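Local coordinates for protein glutaredoxin 2 (Salmonella enterica subsp. enterica serovar Typhimurium, PDB 3IR4) that binds glutathione and probably acts as a glutathione-dependent thiol-disulfide oxidoreductase with a glutathione S-transferase-like fold, at residues Leu156-Ile161 and Thr195-Tyr200. Residues are numbered along the deposited sequence; the frame is centred on the assembly and turned at random.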
ATOM      1  N   LEU A 156     -12.166   7.029 -14.969  1.00  7.59           N
ATOM      2  CA  LEU A 156     -11.488   6.341 -16.080  1.00  7.35           C
ATOM      3  C   LEU A 156     -11.081   4.946 -15.607  1.00  7.17           C
ATOM      4  O   LEU A 156     -11.278   3.969 -16.304  1.00  7.76           O
ATOM      5  CB  LEU A 156     -10.298   7.136 -16.608  1.00  8.06           C
ATOM      6  CG  LEU A 156      -9.473   6.423 -17.700  1.00  9.61           C
ATOM      7  CD1 LEU A 156     -10.294   6.048 -18.937  1.00 12.73           C
ATOM      8  CD2 LEU A 156      -8.281   7.285 -18.106  1.00 12.21           C
ATOM      9  N   LEU A 157     -10.471   4.858 -14.425  1.00  6.78           N
ATOM     10  CA  LEU A 157     -10.058   3.568 -13.898  1.00  5.43           C
ATOM     11  C   LEU A 157     -11.208   2.562 -13.894  1.00  6.00           C
ATOM     12  O   LEU A 157     -11.050   1.392 -14.233  1.00  6.67           O
ATOM     13  CB  LEU A 157      -9.494   3.681 -12.475  1.00  5.71           C
ATOM     14  CG  LEU A 157      -9.022   2.366 -11.845  1.00  6.27           C
ATOM     15  CD1 LEU A 157      -7.816   1.793 -12.549  1.00  8.22           C
ATOM     16  CD2 LEU A 157      -8.730   2.576 -10.350  1.00  6.11           C
ATOM     17  N   ASP A 158     -12.382   3.038 -13.546  1.00  5.87           N
ATOM     18  CA  ASP A 158     -13.571   2.209 -13.517  1.00  6.42           C
ATOM     19  C   ASP A 158     -13.791   1.438 -14.817  1.00  6.29           C
ATOM     20  O   ASP A 158     -14.252   0.308 -14.810  1.00  8.60           O
ATOM     21  CB  ASP A 158     -14.779   3.109 -13.234  1.00  6.27           C
ATOM     22  CG  ASP A 158     -16.039   2.329 -12.949  1.00  8.06           C
ATOM     23  OD1 ASP A 158     -16.087   1.688 -11.882  1.00  8.75           O
ATOM     24  OD2 ASP A 158     -17.000   2.419 -13.766  1.00 10.79           O
ATOM     25  N   LYS A 159     -13.534   2.103 -15.930  1.00  6.52           N
ATOM     26  CA  LYS A 159     -13.733   1.494 -17.247  1.00  7.37           C
ATOM     27  C   LYS A 159     -12.650   0.488 -17.626  1.00  8.06           C
ATOM     28  O   LYS A 159     -12.829  -0.305 -18.546  1.00  9.71           O
ATOM     29  CB  LYS A 159     -13.838   2.607 -18.278  1.00  7.88           C
ATOM     30  CG  LYS A 159     -15.021   3.557 -17.991  1.00  9.40           C
ATOM     31  CD  LYS A 159     -15.113   4.679 -18.975  1.00 11.27           C
ATOM     32  CE  LYS A 159     -16.276   5.632 -18.657  1.00 13.29           C
ATOM     33  NZ  LYS A 159     -16.157   6.299 -17.312  1.00 15.30           N
ATOM     34  N   LEU A 160     -11.538   0.503 -16.907  1.00  7.38           N
ATOM     35  CA  LEU A 160     -10.383  -0.343 -17.171  1.00  7.51           C
ATOM     36  C   LEU A 160     -10.312  -1.581 -16.296  1.00  7.89           C
ATOM     37  O   LEU A 160      -9.627  -2.533 -16.657  1.00  9.90           O
ATOM     38  CB  LEU A 160      -9.091   0.450 -17.000  1.00  8.29           C
ATOM     39  CG  LEU A 160      -9.004   1.775 -17.772  1.00 10.13           C
ATOM     40  CD1 LEU A 160      -7.637   2.413 -17.462  1.00 11.90           C
ATOM     41  CD2 LEU A 160      -9.319   1.635 -19.283  1.00 13.69           C
ATOM     42  N   ILE A 161     -10.994  -1.591 -15.156  1.00  7.18           N
ATOM     43  CA  ILE A 161     -10.959  -2.755 -14.283  1.00  6.53           C
ATOM     44  C   ILE A 161     -11.814  -3.859 -14.890  1.00  5.89           C
ATOM     45  O   ILE A 161     -13.026  -3.740 -14.980  1.00  6.77           O
ATOM     46  CB  ILE A 161     -11.431  -2.423 -12.868  1.00  5.84           C
ATOM     47  CG1 ILE A 161     -10.523  -1.365 -12.230  1.00  7.18           C
ATOM     48  CG2 ILE A 161     -11.478  -3.676 -11.995  1.00  7.18           C
ATOM     49  CD1 ILE A 161     -11.083  -0.832 -10.904  1.00  8.42           C
ATOM     50  N   THR A 195     -18.508   2.263  -9.187  1.00  5.84           N
ATOM     51  CA  THR A 195     -18.938   0.885  -8.838  1.00  6.85           C
ATOM     52  C   THR A 195     -17.840  -0.158  -9.001  1.00  5.87           C
ATOM     53  O   THR A 195     -17.600  -0.929  -8.079  1.00  6.13           O
ATOM     54  CB  THR A 195     -20.140   0.479  -9.677  1.00  8.19           C
ATOM     55  OG1 THR A 195     -21.187   1.389  -9.397  1.00 12.66           O
ATOM     56  CG2 THR A 195     -20.576  -0.982  -9.383  1.00 11.22           C
ATOM     57  N   LYS A 196     -17.213  -0.211 -10.176  1.00  5.13           N
ATOM     58  CA  LYS A 196     -16.231  -1.268 -10.416  1.00  6.10           C
ATOM     59  C   LYS A 196     -14.996  -1.053  -9.538  1.00  5.30           C
ATOM     60  O   LYS A 196     -14.369  -2.022  -9.090  1.00  4.84           O
ATOM     61  CB  LYS A 196     -15.818  -1.360 -11.877  1.00  7.29           C
ATOM     62  CG  LYS A 196     -16.974  -1.776 -12.765  1.00 12.56           C
ATOM     63  CD  LYS A 196     -16.702  -1.737 -14.228  1.00 17.78           C
ATOM     64  CE  LYS A 196     -17.997  -1.904 -15.026  1.00 21.09           C
ATOM     65  NZ  LYS A 196     -17.658  -1.939 -16.441  1.00 24.04           N
ATOM     66  N   VAL A 197     -14.611   0.206  -9.306  1.00  4.35           N
ATOM     67  CA  VAL A 197     -13.479   0.500  -8.462  1.00  4.63           C
ATOM     68  C   VAL A 197     -13.776   0.048  -7.043  1.00  4.14           C
ATOM     69  O   VAL A 197     -12.956  -0.599  -6.407  1.00  4.43           O
ATOM     70  CB  VAL A 197     -13.086   1.983  -8.503  1.00  4.36           C
ATOM     71  CG1 VAL A 197     -11.845   2.195  -7.629  1.00  5.61           C
ATOM     72  CG2 VAL A 197     -12.860   2.477  -9.939  1.00  5.86           C
ATOM     73  N   ALA A 198     -14.958   0.406  -6.547  1.00  4.63           N
ATOM     74  CA  ALA A 198     -15.369   0.010  -5.193  1.00  4.80           C
ATOM     75  C   ALA A 198     -15.431  -1.496  -5.033  1.00  4.43           C
ATOM     76  O   ALA A 198     -14.997  -2.053  -4.019  1.00  4.68           O
ATOM     77  CB  ALA A 198     -16.718   0.611  -4.819  1.00  6.05           C
ATOM     78  N   ASP A 199     -15.972  -2.186  -6.046  1.00  4.21           N
ATOM     79  CA  ASP A 199     -16.057  -3.653  -5.984  1.00  4.27           C
ATOM     80  C   ASP A 199     -14.694  -4.324  -5.962  1.00  3.96           C
ATOM     81  O   ASP A 199     -14.487  -5.310  -5.281  1.00  4.57           O
ATOM     82  CB  ASP A 199     -16.844  -4.195  -7.167  1.00  5.01           C
ATOM     83  CG  ASP A 199     -18.313  -3.927  -7.101  1.00  6.98           C
ATOM     84  OD1 ASP A 199     -18.827  -3.499  -6.053  1.00  9.25           O
ATOM     85  OD2 ASP A 199     -18.988  -4.234  -8.114  1.00  9.19           O
ATOM     86  N   TYR A 200     -13.786  -3.788  -6.759  1.00  3.61           N
ATOM     87  CA  TYR A 200     -12.403  -4.307  -6.810  1.00  4.20           C
ATOM     88  C   TYR A 200     -11.728  -4.047  -5.456  1.00  4.13           C
ATOM     89  O   TYR A 200     -11.110  -4.939  -4.868  1.00  4.43           O
ATOM     90  CB  TYR A 200     -11.661  -3.613  -7.964  1.00  4.16           C
ATOM     91  CG  TYR A 200     -10.194  -3.938  -8.032  1.00  4.24           C
ATOM     92  CD1 TYR A 200      -9.248  -3.183  -7.338  1.00  4.94           C
ATOM     93  CD2 TYR A 200      -9.753  -5.032  -8.745  1.00  4.33           C
ATOM     94  CE1 TYR A 200      -7.922  -3.483  -7.406  1.00  5.43           C
ATOM     95  CE2 TYR A 200      -8.411  -5.339  -8.809  1.00  4.03           C
ATOM     96  CZ  TYR A 200      -7.501  -4.588  -8.120  1.00  4.76           C
ATOM     97  OH  TYR A 200      -6.157  -4.860  -8.148  1.00  5.38           O
TER
HETATM   98  O   HOH W   1     -17.348   1.046 -16.295  1.00 17.68           O
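Asp158 OD1 takes two weak hydrogen bonds from the first turn of helix 195-208, one from Lys196 N at 2.8 Å and a longer one from Val197 N at 3.3 Å. Within the all-helical, GST-like C-terminal domain, a carboxylate on helix 143-160 thus accepts hydrogen bonds at the start of the last helix, where main-chain N-H groups still lack carbonyl partners in their own helix. With CG anti to the backbone N (chi1 -170°), the Asp158 carboxylate reaches across to these amides; the positive end of the helix dipole would probably stabilise its charge. The other oxygen, OD2, accepts a bond from a water that in turn accepts one from Lys196 NZ, so the opposite charges are bridged rather than in direct contact. The lysine chain, extended beyond CG, crosses the Asp158 side chain at about a right angle, with Lys196 CD 3.2 Å from Asp158 O.

The axes of the two short segments approach to 8.1 Å and cross at 67°. On the buried side, Val197 CG2 sits over the backbone of Asp158, 3.7 Å from its CA, while Leu157 CD2 rests against both methyls of Val197. Leu178 and Leu182 of helix 173-185 pack on Leu157 and Tyr200, and Tyr200 OH is hydrogen-bonded to Asp175 OD1. Ile161 divides its branches: CD1 meets Val197 CA at 3.7 Å, and CG2 approaches Tyr200 CD2 obliquely at 3.9 Å.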